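Local coordinates for protein putative Xylose isomerase (Rhodospirillum rubrum, PDB 3QXB) that probably acts as a metal-dependent isomerase of the xylose isomerase-like TIM-barrel family, binding iron or manganese ions, at residues 118-123 / 170-175; 162-167 / 204-209; 54-59 / 87-92; 94-99 / 132-137; 34-39 / 73-78. All blocks are in the same frame, centred on the assembly; numbering follows the deposited sequence.

How the contacts relate
The chain first leaves 34-39, passes 54-59, and returns at 73-78 to close contact 5, pairing the first two outer helices. Contact 3 crosses it, closing at 87-92, where strands 51-55 and 85-90 lie side by side in the barrel. Contact 4 then opens at 94-99 and closes at 132-137, joining the short helix 93-96 and its following loop to the end of strand 130-133, near the metal site. Contact 1 opens inside that loop, at 118-123, and crosses contact 4 to close at 170-175. Contact 2 in turn crosses contact 1, running from 162-167 to 204-209. Contacts 1 and 2 set helices 106-125 and 146-170 against the barrel wall, while contacts 3 and 4 also touch the second subunit.

Contact 1 of 5, residues 118-123 / 170-175; sequences RAIDMT and QGLSML
I120 and T123, one turn of helix 106-125 apart, meet the branched end of L172 from the link that leads into strand 174-177. Packing is densest round CD2 of L172, which lies 3.9 Å from CG2 of T123 and 4.1 Å from CG2 of I120. The side chains of T123 and L172 cross at about a right angle. The other branch of L172 rests near the helix backbone, its CD1 being 4.0 Å from the carbonyl O of I120. Deeper in, CD1 of I120 looks across to CD2 of L175, and T131 of strand 130-133 and A167 also touch these side chains. T123 can present a methyl here because its CG2 stands anti to the backbone N while its hydroxyl turns back along the helix (chi1 -57°). OG1 thus bonds to the carbonyl O of A119 at 2.7 Å and to the hydroxyl of T89; on A119 O it comes from the face opposite to T123 N. Toward solvent the contact thins out. Q170 offers only the aliphatic root of its chain, with CB 4.1 Å from CG2 of I120, and beyond it G171 ends helix 146-170 in a Schellman motif at positive phi. D121 merely brushes CG of Q170; its carboxylate is engaged by the hydroxyl of Y166 and the ammonium group of K117. No hydrogen bond spans the two segments. The polar groups near the join are served within the helix or by other neighbours, which implies that methyl-to-methyl dispersion and the exclusion of water hold helix and strand entry together.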
# COMPACT_ATOMS: atom_id res chain seq x y z
N ARG A 118 7.68 -16.81 -2.55
CA ARG A 118 7.97 -16.52 -1.14
C ARG A 118 6.70 -16.53 -0.29
O ARG A 118 6.72 -17.02 0.85
CB ARG A 118 8.74 -15.21 -1.03
CG ARG A 118 10.15 -15.32 -1.59
CD ARG A 118 11.01 -14.06 -1.40
NE ARG A 118 11.32 -13.88 0.02
CZ ARG A 118 12.30 -14.50 0.68
NH1 ARG A 118 13.14 -15.32 0.06
NH2 ARG A 118 12.47 -14.24 1.97
N ALA A 119 5.61 -15.98 -0.83
CA ALA A 119 4.31 -16.08 -0.15
C ALA A 119 3.86 -17.52 0.05
O ALA A 119 3.31 -17.87 1.10
CB ALA A 119 3.22 -15.29 -0.93
N ILE A 120 4.07 -18.37 -0.94
CA ILE A 120 3.82 -19.79 -0.79
C ILE A 120 4.70 -20.38 0.34
O ILE A 120 4.21 -21.14 1.18
CB ILE A 120 4.09 -20.53 -2.12
CG1 ILE A 120 3.00 -20.15 -3.13
CG2 ILE A 120 4.24 -22.04 -1.89
CD1 ILE A 120 3.31 -20.50 -4.61
N ASP A 121 5.99 -20.04 0.38
CA ASP A 121 6.86 -20.49 1.52
C ASP A 121 6.29 -20.09 2.88
O ASP A 121 6.11 -20.92 3.82
CB ASP A 121 8.27 -19.97 1.38
CG ASP A 121 9.02 -20.58 0.23
OD1 ASP A 121 8.67 -21.68 -0.27
OD2 ASP A 121 9.97 -19.94 -0.20
N MSE A 122 5.96 -18.83 3.01
CA MSE A 122 5.32 -18.33 4.26
C MSE A 122 4.00 -19.02 4.59
O MSE A 122 3.68 -19.41 5.76
CB MSE A 122 5.10 -16.80 4.09
CG MSE A 122 4.68 -16.05 5.37
SE MSE A 122 4.35 -14.19 4.87
CE MSE A 122 2.66 -14.36 4.12
N THR A 123 3.19 -19.22 3.56
CA THR A 123 1.89 -19.90 3.78
C THR A 123 2.10 -21.36 4.25
O THR A 123 1.40 -21.82 5.16
CB THR A 123 1.05 -19.82 2.51
OG1 THR A 123 0.88 -18.43 2.13
CG2 THR A 123 -0.33 -20.52 2.72
N GLN A 170 5.06 -27.85 -1.64
CA GLN A 170 5.10 -27.28 -0.30
C GLN A 170 3.85 -27.64 0.58
O GLN A 170 3.76 -27.25 1.72
CB GLN A 170 5.29 -25.77 -0.41
CG GLN A 170 6.64 -25.37 -1.15
CD GLN A 170 7.86 -26.13 -0.63
OE1 GLN A 170 8.66 -26.71 -1.38
NE2 GLN A 170 7.97 -26.18 0.62
N GLY A 171 2.91 -28.39 0.02
CA GLY A 171 1.77 -28.89 0.80
C GLY A 171 0.51 -28.06 0.66
O GLY A 171 -0.47 -28.40 1.29
N LEU A 172 0.49 -27.02 -0.18
CA LEU A 172 -0.71 -26.22 -0.38
C LEU A 172 -1.76 -27.03 -1.25
O LEU A 172 -1.40 -27.91 -2.03
CB LEU A 172 -0.39 -24.82 -0.98
CG LEU A 172 0.10 -23.71 0.00
CD1 LEU A 172 1.42 -24.02 0.71
CD2 LEU A 172 0.28 -22.33 -0.70
N SER A 173 -3.02 -26.72 -1.10
CA SER A 173 -4.12 -27.35 -1.86
C SER A 173 -4.70 -26.49 -2.96
O SER A 173 -5.33 -27.02 -3.85
CB SER A 173 -5.28 -27.63 -0.91
OG SER A 173 -4.85 -28.50 0.07
N MSE A 174 -4.49 -25.17 -2.90
CA MSE A 174 -5.13 -24.24 -3.83
C MSE A 174 -4.43 -22.90 -3.94
O MSE A 174 -3.80 -22.40 -2.97
CB MSE A 174 -6.62 -24.06 -3.46
CG MSE A 174 -7.45 -23.30 -4.47
SE MSE A 174 -9.36 -23.34 -4.00
CE MSE A 174 -9.76 -25.16 -4.41
N LEU A 175 -4.49 -22.33 -5.14
CA LEU A 175 -4.09 -20.92 -5.36
C LEU A 175 -5.30 -20.12 -5.85
O LEU A 175 -6.20 -20.69 -6.52
CB LEU A 175 -2.96 -20.81 -6.37
CG LEU A 175 -1.63 -21.44 -6.02
CD1 LEU A 175 -0.67 -21.21 -7.22
CD2 LEU A 175 -1.05 -20.90 -4.66

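Contact 2 of 5, residues 162-167 / 204-209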
# COMPACT_ATOMS: atom_id res chain seq x y z
N GLU A 162 4.00 -23.24 -13.08
CA GLU A 162 5.18 -23.61 -12.29
C GLU A 162 4.98 -23.39 -10.77
O GLU A 162 5.43 -24.19 -9.94
CB GLU A 162 6.37 -22.77 -12.75
CG GLU A 162 7.68 -23.46 -12.61
CD GLU A 162 8.87 -22.72 -13.22
OE1 GLU A 162 8.74 -21.80 -14.05
OE2 GLU A 162 9.99 -23.10 -12.86
N LEU A 163 4.37 -22.25 -10.45
CA LEU A 163 4.09 -21.88 -9.07
C LEU A 163 3.04 -22.82 -8.44
O LEU A 163 3.15 -23.14 -7.27
CB LEU A 163 3.67 -20.43 -8.96
CG LEU A 163 4.81 -19.41 -9.11
CD1 LEU A 163 4.19 -18.02 -9.36
CD2 LEU A 163 5.67 -19.44 -7.89
N ALA A 164 2.04 -23.26 -9.20
CA ALA A 164 1.10 -24.26 -8.69
C ALA A 164 1.84 -25.59 -8.39
O ALA A 164 1.58 -26.22 -7.37
CB ALA A 164 -0.11 -24.46 -9.66
N ALA A 165 2.80 -25.98 -9.23
CA ALA A 165 3.63 -27.17 -8.97
C ALA A 165 4.45 -27.02 -7.69
O ALA A 165 4.52 -27.94 -6.87
CB ALA A 165 4.57 -27.46 -10.17
N TYR A 166 5.05 -25.84 -7.53
CA TYR A 166 5.77 -25.55 -6.29
C TYR A 166 4.86 -25.58 -5.05
O TYR A 166 5.22 -26.15 -4.02
CB TYR A 166 6.53 -24.23 -6.41
CG TYR A 166 7.37 -23.92 -5.19
CD1 TYR A 166 8.48 -24.69 -4.89
CD2 TYR A 166 7.09 -22.84 -4.38
CE1 TYR A 166 9.25 -24.42 -3.81
CE2 TYR A 166 7.86 -22.55 -3.31
CZ TYR A 166 8.94 -23.33 -3.02
OH TYR A 166 9.75 -23.04 -1.91
N ALA A 167 3.68 -24.97 -5.13
CA ALA A 167 2.75 -24.92 -4.02
C ALA A 167 2.39 -26.35 -3.64
O ALA A 167 2.42 -26.68 -2.46
CB ALA A 167 1.48 -24.11 -4.38
N THR A 204 -2.60 -27.48 -14.06
CA THR A 204 -1.98 -27.09 -12.77
C THR A 204 -2.03 -28.28 -11.81
O THR A 204 -2.99 -29.04 -11.80
CB THR A 204 -2.63 -25.82 -12.18
OG1 THR A 204 -4.03 -26.02 -11.97
CG2 THR A 204 -2.43 -24.60 -13.08
N GLU A 205 -0.95 -28.46 -11.05
CA GLU A 205 -0.85 -29.65 -10.16
C GLU A 205 -1.80 -29.57 -8.97
O GLU A 205 -2.21 -30.57 -8.43
CB GLU A 205 0.61 -29.86 -9.72
CG GLU A 205 1.46 -30.29 -10.90
CD GLU A 205 2.85 -30.74 -10.59
OE1 GLU A 205 3.16 -31.07 -9.42
OE2 GLU A 205 3.66 -30.78 -11.56
N ILE A 206 -2.18 -28.35 -8.61
CA ILE A 206 -3.29 -28.08 -7.71
C ILE A 206 -4.21 -27.06 -8.42
O ILE A 206 -3.79 -26.33 -9.31
CB ILE A 206 -2.81 -27.55 -6.30
CG1 ILE A 206 -1.92 -26.33 -6.47
CG2 ILE A 206 -2.12 -28.69 -5.49
CD1 ILE A 206 -1.66 -25.44 -5.19
N PRO A 207 -5.47 -27.01 -8.02
CA PRO A 207 -6.36 -26.06 -8.69
C PRO A 207 -6.00 -24.59 -8.46
O PRO A 207 -5.56 -24.21 -7.37
CB PRO A 207 -7.72 -26.37 -8.06
CG PRO A 207 -7.36 -27.07 -6.74
CD PRO A 207 -6.19 -27.88 -7.08
N VAL A 208 -6.16 -23.79 -9.50
CA VAL A 208 -6.10 -22.32 -9.39
C VAL A 208 -7.53 -21.88 -9.61
O VAL A 208 -8.19 -22.25 -10.59
CB VAL A 208 -5.12 -21.72 -10.42
CG1 VAL A 208 -5.09 -20.17 -10.40
CG2 VAL A 208 -3.72 -22.30 -10.22
N ARG A 209 -8.05 -21.10 -8.67
CA ARG A 209 -9.45 -20.73 -8.69
C ARG A 209 -9.56 -19.22 -8.53
O ARG A 209 -8.58 -18.52 -8.31
CB ARG A 209 -10.20 -21.46 -7.55
CG ARG A 209 -10.32 -22.98 -7.74
CD ARG A 209 -11.30 -23.32 -8.87
NE ARG A 209 -11.34 -24.75 -9.16
CZ ARG A 209 -10.63 -25.35 -10.11
NH1 ARG A 209 -9.76 -24.68 -10.90
NH2 ARG A 209 -10.75 -26.65 -10.26
O HOH W 1 4.78 -30.36 -7.55
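I206 sets its CG1 between its own backbone N and carbonyl carbon (chi1 55°), and E205 runs out straight beyond a CG placed beside its backbone N (chi1 -69°); these torsions carry both side chains onto a row of alanines in helix 146-170. CD1 of I206 presses on CB of A167 at 3.5 Å, a snug fit, while its CG1 passes 3.6 Å from the carbonyl O of A164. The methyl of A164 meets three residues of the facing segment, its CB 3.8 Å from CB of T204, with I206 and V208 slightly farther. T204 also bonds within its own segment, OG1 donating to the carbonyl O of I206 at 2.7 Å from above the carbonyl plane. At the outer margin the carboxylate of E205 lies alongside A165, with OE2 of E205 3.7 Å from CB of A165. A water donates to both OE1 of E205 and the carbonyl O of A165, adding a polar bridge to an otherwise apolar join. Small alanines let the loop approach the helix closely. Helix 146-170 thereby leans on the entry to strand 208-213, with L175 of the adjoining strand 174-177 also against A164, and helix 106-125 flanking it through L163 and Y166.

Contact 3 of 5, residues 54-59 / 87-92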
# COMPACT_ATOMS: atom_id res chain seq x y z
N TYR A 54 -5.62 -14.39 6.17
CA TYR A 54 -4.47 -13.66 6.68
C TYR A 54 -3.93 -12.83 5.54
O TYR A 54 -3.93 -13.29 4.41
CB TYR A 54 -3.45 -14.67 7.16
CG TYR A 54 -2.14 -14.12 7.71
CD1 TYR A 54 -2.02 -13.77 9.06
CD2 TYR A 54 -1.03 -14.01 6.91
CE1 TYR A 54 -0.80 -13.28 9.58
CE2 TYR A 54 0.17 -13.58 7.43
CZ TYR A 54 0.28 -13.20 8.76
OH TYR A 54 1.53 -12.72 9.22
N THR A 55 -3.51 -11.59 5.80
CA THR A 55 -3.03 -10.70 4.74
C THR A 55 -1.47 -10.62 4.71
O THR A 55 -0.82 -10.57 5.76
CB THR A 55 -3.62 -9.26 4.88
OG1 THR A 55 -3.11 -8.40 3.85
CG2 THR A 55 -3.29 -8.62 6.26
N TYR A 56 -0.89 -10.61 3.52
CA TYR A 56 0.57 -10.37 3.38
C TYR A 56 0.99 -9.02 4.04
O TYR A 56 2.14 -8.84 4.36
CB TYR A 56 0.97 -10.27 1.93
CG TYR A 56 0.76 -11.50 1.02
CD1 TYR A 56 0.14 -12.67 1.46
CD2 TYR A 56 1.11 -11.43 -0.30
CE1 TYR A 56 -0.06 -13.73 0.59
CE2 TYR A 56 0.88 -12.48 -1.19
CZ TYR A 56 0.31 -13.61 -0.76
OH TYR A 56 0.15 -14.68 -1.66
N ASP A 57 0.04 -8.10 4.20
CA ASP A 57 0.26 -6.81 4.86
C ASP A 57 0.62 -6.90 6.36
O ASP A 57 0.94 -5.89 6.96
CB ASP A 57 -0.95 -5.86 4.65
CG ASP A 57 -0.98 -5.20 3.26
OD1 ASP A 57 -0.04 -5.34 2.44
OD2 ASP A 57 -1.99 -4.52 2.95
N LEU A 58 0.57 -8.08 6.97
CA LEU A 58 1.00 -8.24 8.36
C LEU A 58 2.43 -8.76 8.41
O LEU A 58 3.19 -8.33 9.26
CB LEU A 58 0.09 -9.20 9.13
CG LEU A 58 -1.25 -8.66 9.60
CD1 LEU A 58 -2.16 -9.82 10.11
CD2 LEU A 58 -1.04 -7.66 10.69
N THR A 59 2.81 -9.63 7.46
CA THR A 59 4.16 -10.14 7.35
C THR A 59 4.54 -10.25 5.86
O THR A 59 3.97 -11.08 5.13
CB THR A 59 4.34 -11.54 8.11
OG1 THR A 59 3.52 -12.52 7.54
CG2 THR A 59 4.06 -11.47 9.63
N GLU A 87 -8.01 -20.00 6.60
CA GLU A 87 -8.25 -20.68 5.34
C GLU A 87 -7.28 -20.35 4.21
O GLU A 87 -7.02 -21.20 3.32
CB GLU A 87 -9.71 -20.39 4.90
CG GLU A 87 -10.69 -20.98 5.88
CD GLU A 87 -12.15 -20.91 5.42
OE1 GLU A 87 -12.60 -19.82 5.02
OE2 GLU A 87 -12.82 -21.95 5.47
N SER A 88 -6.72 -19.15 4.24
CA SER A 88 -5.82 -18.73 3.19
C SER A 88 -5.10 -17.51 3.65
O SER A 88 -5.48 -16.86 4.61
CB SER A 88 -6.56 -18.39 1.90
OG SER A 88 -7.65 -17.51 2.15
N THR A 89 -4.02 -17.23 2.95
CA THR A 89 -3.28 -16.00 3.05
C THR A 89 -3.57 -15.33 1.73
O THR A 89 -4.00 -15.98 0.77
CB THR A 89 -1.73 -16.18 3.20
OG1 THR A 89 -1.20 -16.89 2.08
CG2 THR A 89 -1.35 -16.87 4.52
N PHE A 90 -3.39 -14.02 1.69
CA PHE A 90 -3.75 -13.25 0.51
C PHE A 90 -2.99 -11.94 0.44
O PHE A 90 -2.79 -11.31 1.45
CB PHE A 90 -5.24 -12.95 0.48
CG PHE A 90 -5.83 -12.99 -0.92
CD1 PHE A 90 -6.26 -14.18 -1.45
CD2 PHE A 90 -5.92 -11.84 -1.70
CE1 PHE A 90 -6.74 -14.26 -2.74
CE2 PHE A 90 -6.42 -11.91 -2.98
CZ PHE A 90 -6.84 -13.10 -3.49
N GLY A 91 -2.67 -11.52 -0.79
CA GLY A 91 -2.08 -10.20 -1.07
C GLY A 91 -2.90 -9.04 -0.54
O GLY A 91 -4.15 -9.09 -0.50
N GLY A 92 -2.17 -8.02 -0.12
CA GLY A 92 -2.75 -6.77 0.35
C GLY A 92 -2.15 -5.61 -0.43
O GLY A 92 -1.77 -5.75 -1.61
O HOH W 2 -5.23 -9.12 2.02
O HOH W 3 0.56 -7.17 0.61
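The carbonyl O of F90 is gripped from the neighbouring strand by Y56 N, 2.9 Å away in a nearly straight bond (165°), and by a C-H contact from CA of T55 at 3.4 Å. Two residues earlier on both strands Y54 N donates to the carbonyl O of S88, and F90 N returns a weak bond to Y54 O. Such alternation marks parallel strands, with Y54 paired to T89 and T55 to F90. The side chains of Y54 and T89 point the same way and lie side by side, the T89 methyl CG2 3.7 Å from CD2 of Y54. Past the strand the Y56 ring turns back across the peptide between F90 and G91. CA of G91 sits over its face in a CH-pi contact 3.7 Å from the centroid, while T89 meets the ring edge and the Y56 hydroxyl bonds to T131. OD2 of D57 lies 3.5 Å from CA of G92, the N-cap residue of helix 93-96. The D57 carboxylate accepts from the backbone N of L93 and A94, and a water joins OD1 to G92 N, so the turn after strand 51-55 holds the start of helix 93-96, which follows the neighbouring strand. F90 projects to the opposite sheet face, edge-to-face with H244, its side chain about 6 Å, at the nearest atoms, from the iron ion. The strands belong to a beta-alpha-beta unit whose crossover is helix 65-81; helix 106-125 packs on Y56 through L116 and A119, strand 130-133 follows in the barrel, and Y98 of the second subunit bonds to Y56 O.

Contact 4 of 5, residues 94-99 / 132-137; sequences ASYTYN and GMPFGS
N99 and S137 run close enough for S137 N to donate to the carbonyl O of N99 at 2.9 Å, on a lone pair in the carbonyl plane, and CA of G136 comes to 3.2 Å from the same oxygen. The side chain of N99 answers in the reverse direction. With CG beside its backbone N (chi1 -73°), the amide folds over S137, and ND2 donates to the carbonyl O of S137 at 2.8 Å. This donor stands 71° out of the carbonyl plane, so it comes down on the face of the group. ND2 also reaches the carbonyl O of K31 of the second subunit. Farther back, the Y96 ring and the P134 ring meet at a slant, CD1 of Y96 3.8 Å from CG of P134. Both Y96 and S137 hand their hydroxyls to E185, one to each carboxylate oxygen, which ties the two segments a second time. M133, present as selenomethionine, extends its methyl CE to 4.1 Å from OG of S95, whose polar partner is H115. K31 of the second subunit meets Y96 in a cation-pi contact. The P134 side chain comes, at the nearest atoms, to about 4 Å from that of the metal ligand E178, and the Y96 side chain to about 7 Å from the manganese ion: these are a short helix and loops at the C-terminal mouth of a TIM barrel, the end where this fold places its active site, here also facing the partner subunit.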
# COMPACT_ATOMS: atom_id res chain seq x y z
N ALA A 94 0.63 -3.63 0.05
CA ALA A 94 2.08 -3.64 -0.22
C ALA A 94 2.37 -4.41 -1.53
O ALA A 94 3.12 -3.93 -2.40
CB ALA A 94 2.83 -4.25 0.94
N SER A 95 1.71 -5.56 -1.64
CA SER A 95 1.81 -6.42 -2.80
C SER A 95 1.23 -5.78 -4.05
O SER A 95 1.83 -5.83 -5.10
CB SER A 95 1.09 -7.78 -2.56
OG SER A 95 1.14 -8.59 -3.75
N TYR A 96 0.05 -5.18 -3.93
CA TYR A 96 -0.70 -4.67 -5.08
C TYR A 96 -0.08 -3.43 -5.66
O TYR A 96 -0.43 -3.07 -6.77
CB TYR A 96 -2.14 -4.39 -4.71
CG TYR A 96 -3.06 -4.15 -5.89
CD1 TYR A 96 -3.23 -5.11 -6.89
CD2 TYR A 96 -3.75 -2.93 -6.03
CE1 TYR A 96 -4.08 -4.88 -7.96
CE2 TYR A 96 -4.61 -2.70 -7.12
CZ TYR A 96 -4.78 -3.69 -8.06
OH TYR A 96 -5.62 -3.44 -9.14
N THR A 97 0.81 -2.79 -4.90
CA THR A 97 1.60 -1.64 -5.36
C THR A 97 2.43 -1.90 -6.63
O THR A 97 2.68 -0.98 -7.42
CB THR A 97 2.51 -1.15 -4.21
OG1 THR A 97 1.67 -0.58 -3.19
CG2 THR A 97 3.49 -0.10 -4.63
N TYR A 98 2.80 -3.17 -6.85
CA TYR A 98 3.69 -3.57 -7.95
C TYR A 98 2.91 -4.33 -9.02
O TYR A 98 1.76 -4.78 -8.77
CB TYR A 98 4.86 -4.37 -7.37
CG TYR A 98 5.66 -3.50 -6.36
CD1 TYR A 98 6.48 -2.51 -6.79
CD2 TYR A 98 5.49 -3.64 -5.00
CE1 TYR A 98 7.21 -1.69 -5.89
CE2 TYR A 98 6.19 -2.83 -4.10
CZ TYR A 98 7.03 -1.87 -4.54
OH TYR A 98 7.69 -1.06 -3.62
N ASN A 99 3.54 -4.48 -10.17
CA ASN A 99 2.90 -4.97 -11.38
C ASN A 99 3.02 -6.48 -11.55
O ASN A 99 2.22 -7.08 -12.23
CB ASN A 99 3.42 -4.23 -12.62
CG ASN A 99 2.87 -2.80 -12.71
OD1 ASN A 99 3.07 -2.04 -11.80
ND2 ASN A 99 2.20 -2.43 -13.83
N GLY A 132 -3.40 -16.56 -2.47
CA GLY A 132 -3.74 -15.94 -3.72
C GLY A 132 -3.47 -14.43 -3.75
O GLY A 132 -3.05 -13.82 -2.74
N MSE A 133 -3.70 -13.85 -4.91
CA MSE A 133 -3.53 -12.44 -5.13
C MSE A 133 -4.14 -12.05 -6.49
O MSE A 133 -4.45 -12.94 -7.30
CB MSE A 133 -2.03 -12.08 -5.10
CG MSE A 133 -1.18 -12.89 -6.10
SE MSE A 133 0.74 -12.62 -6.09
CE MSE A 133 0.76 -10.99 -7.08
N PRO A 134 -4.28 -10.75 -6.74
CA PRO A 134 -4.54 -10.30 -8.11
C PRO A 134 -3.39 -10.71 -9.00
O PRO A 134 -2.26 -10.86 -8.54
CB PRO A 134 -4.64 -8.77 -7.99
CG PRO A 134 -4.83 -8.50 -6.50
CD PRO A 134 -4.25 -9.64 -5.77
N PHE A 135 -3.69 -10.90 -10.27
CA PHE A 135 -2.77 -11.51 -11.20
C PHE A 135 -1.58 -10.60 -11.53
O PHE A 135 -0.49 -11.09 -11.80
CB PHE A 135 -3.52 -11.86 -12.48
CG PHE A 135 -2.86 -12.91 -13.33
CD1 PHE A 135 -2.69 -14.19 -12.86
CD2 PHE A 135 -2.52 -12.64 -14.63
CE1 PHE A 135 -2.17 -15.17 -13.66
CE2 PHE A 135 -1.97 -13.63 -15.42
CZ PHE A 135 -1.79 -14.88 -14.94
N GLY A 136 -1.80 -9.29 -11.53
CA GLY A 136 -0.74 -8.34 -11.92
C GLY A 136 -1.27 -7.23 -12.79
O GLY A 136 -2.49 -7.12 -13.00
N SER A 137 -0.37 -6.41 -13.31
CA SER A 137 -0.78 -5.17 -13.92
C SER A 137 0.08 -4.78 -15.10
O SER A 137 1.30 -4.83 -15.01
CB SER A 137 -0.72 -4.08 -12.83
OG SER A 137 -1.19 -2.85 -13.29

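Contact 5 of 5, residues 34-39 / 73-78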
# COMPACT_ATOMS: atom_id res chain seq x y z
N LEU A 34 -1.31 -6.03 16.53
CA LEU A 34 -0.26 -6.87 15.97
C LEU A 34 0.14 -8.04 16.86
O LEU A 34 0.72 -8.97 16.36
CB LEU A 34 0.99 -6.02 15.65
CG LEU A 34 0.92 -4.99 14.52
CD1 LEU A 34 2.33 -4.42 14.34
CD2 LEU A 34 0.44 -5.57 13.24
N GLU A 35 -0.17 -8.00 18.15
CA GLU A 35 0.20 -9.09 19.05
C GLU A 35 -0.63 -10.31 18.73
O GLU A 35 -1.85 -10.22 18.74
CB GLU A 35 0.00 -8.67 20.49
CG GLU A 35 0.88 -9.41 21.45
CD GLU A 35 0.31 -10.69 21.99
OE1 GLU A 35 -0.73 -11.19 21.51
OE2 GLU A 35 0.95 -11.23 22.91
N PRO A 36 0.01 -11.45 18.42
CA PRO A 36 -0.77 -12.51 17.84
C PRO A 36 -1.99 -12.99 18.66
O PRO A 36 -3.08 -13.13 18.10
CB PRO A 36 0.28 -13.63 17.61
CG PRO A 36 1.53 -12.84 17.30
CD PRO A 36 1.46 -11.69 18.27
N ASP A 37 -1.83 -13.18 19.96
CA ASP A 37 -2.93 -13.60 20.78
C ASP A 37 -4.00 -12.51 20.94
O ASP A 37 -5.16 -12.84 21.09
CB ASP A 37 -2.44 -14.05 22.15
CG ASP A 37 -1.75 -15.39 22.12
OD1 ASP A 37 -2.20 -16.36 21.43
OD2 ASP A 37 -0.76 -15.49 22.85
N ARG A 38 -3.62 -11.23 20.91
CA ARG A 38 -4.62 -10.14 21.01
C ARG A 38 -5.45 -10.12 19.73
O ARG A 38 -6.66 -9.94 19.79
CB ARG A 38 -3.96 -8.75 21.25
CG ARG A 38 -4.75 -7.46 20.72
CD ARG A 38 -5.68 -6.68 21.74
NE ARG A 38 -7.14 -6.77 21.47
CZ ARG A 38 -8.07 -5.83 21.73
NH1 ARG A 38 -7.74 -4.64 22.25
NH2 ARG A 38 -9.36 -6.05 21.44
N LEU A 39 -4.79 -10.30 18.58
CA LEU A 39 -5.49 -10.30 17.27
C LEU A 39 -6.47 -11.47 17.19
O LEU A 39 -7.64 -11.29 16.86
CB LEU A 39 -4.54 -10.31 16.06
CG LEU A 39 -5.13 -10.05 14.66
CD1 LEU A 39 -6.08 -8.85 14.60
CD2 LEU A 39 -4.07 -9.90 13.58
N ILE A 73 4.37 -17.76 11.75
CA ILE A 73 4.03 -18.93 12.55
C ILE A 73 3.39 -18.58 13.90
O ILE A 73 2.45 -19.23 14.31
CB ILE A 73 5.25 -19.87 12.75
CG1 ILE A 73 5.59 -20.58 11.43
CG2 ILE A 73 4.98 -20.92 13.85
CD1 ILE A 73 6.96 -21.21 11.40
N ALA A 74 3.87 -17.53 14.56
CA ALA A 74 3.22 -17.06 15.79
C ALA A 74 1.75 -16.67 15.57
O ALA A 74 0.91 -17.02 16.39
CB ALA A 74 4.03 -15.91 16.47
N TYR A 75 1.44 -15.96 14.50
CA TYR A 75 0.02 -15.72 14.15
C TYR A 75 -0.72 -17.03 13.90
O TYR A 75 -1.79 -17.25 14.47
CB TYR A 75 -0.13 -14.82 12.92
CG TYR A 75 0.16 -13.37 13.18
CD1 TYR A 75 -0.65 -12.60 14.00
CD2 TYR A 75 1.22 -12.73 12.56
CE1 TYR A 75 -0.39 -11.26 14.24
CE2 TYR A 75 1.49 -11.39 12.76
CZ TYR A 75 0.67 -10.66 13.62
OH TYR A 75 0.95 -9.33 13.84
N ALA A 76 -0.16 -17.93 13.09
CA ALA A 76 -0.87 -19.24 12.83
C ALA A 76 -1.18 -19.99 14.10
O ALA A 76 -2.31 -20.49 14.30
CB ALA A 76 -0.07 -20.12 11.85
N LYS A 77 -0.21 -20.04 15.00
CA LYS A 77 -0.40 -20.76 16.24
C LYS A 77 -1.43 -20.10 17.15
O LYS A 77 -2.22 -20.79 17.80
CB LYS A 77 0.95 -20.92 16.97
CG LYS A 77 0.94 -21.62 18.33
CD LYS A 77 2.39 -21.87 18.86
CE LYS A 77 2.47 -22.81 20.09
NZ LYS A 77 1.65 -22.31 21.23
N ALA A 78 -1.39 -18.78 17.24
CA ALA A 78 -2.33 -18.07 18.09
C ALA A 78 -3.75 -18.25 17.56
O ALA A 78 -4.69 -18.45 18.34
CB ALA A 78 -1.97 -16.59 18.18
O HOH W 4 -4.53 -17.37 20.84
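P36 lies over one face of the Y75 ring, the two side chains crossing at about a right angle. CG of the proline is 4.2 Å from the ring centroid and 21° off its normal, a CH-pi contact displaced toward the rim. Y75 keeps CG beside its backbone N (chi1 -74°), which sends the ring across from its own helix toward the first turn of the other. There CE1 meets CD2 of L39 at a slant, 4.0 Å away, and the hydroxyl comes to 2.6 Å from the carbonyl O of L34, a weak bond at most, not settled because the proton has another acceptor within reach. The segments belong to helices 36-46 and 65-81, consecutive members of the outer layer of the TIM barrel, and the first begins exactly here: E35 is its N-cap, with OE1 accepting from R38 N at 3.0 Å. P36, in the first turn, also wedges between two alanines of the facing helix, its CB 3.8 Å from CB of A78 and its CG 4.0 Å from CB of A74. On the solvent side D37 brings OD1 to 3.3 Å from CB of A78, and a water donates to both that oxygen and the carbonyl O of A78. L34 packs on L58 and touches N99 of the second subunit.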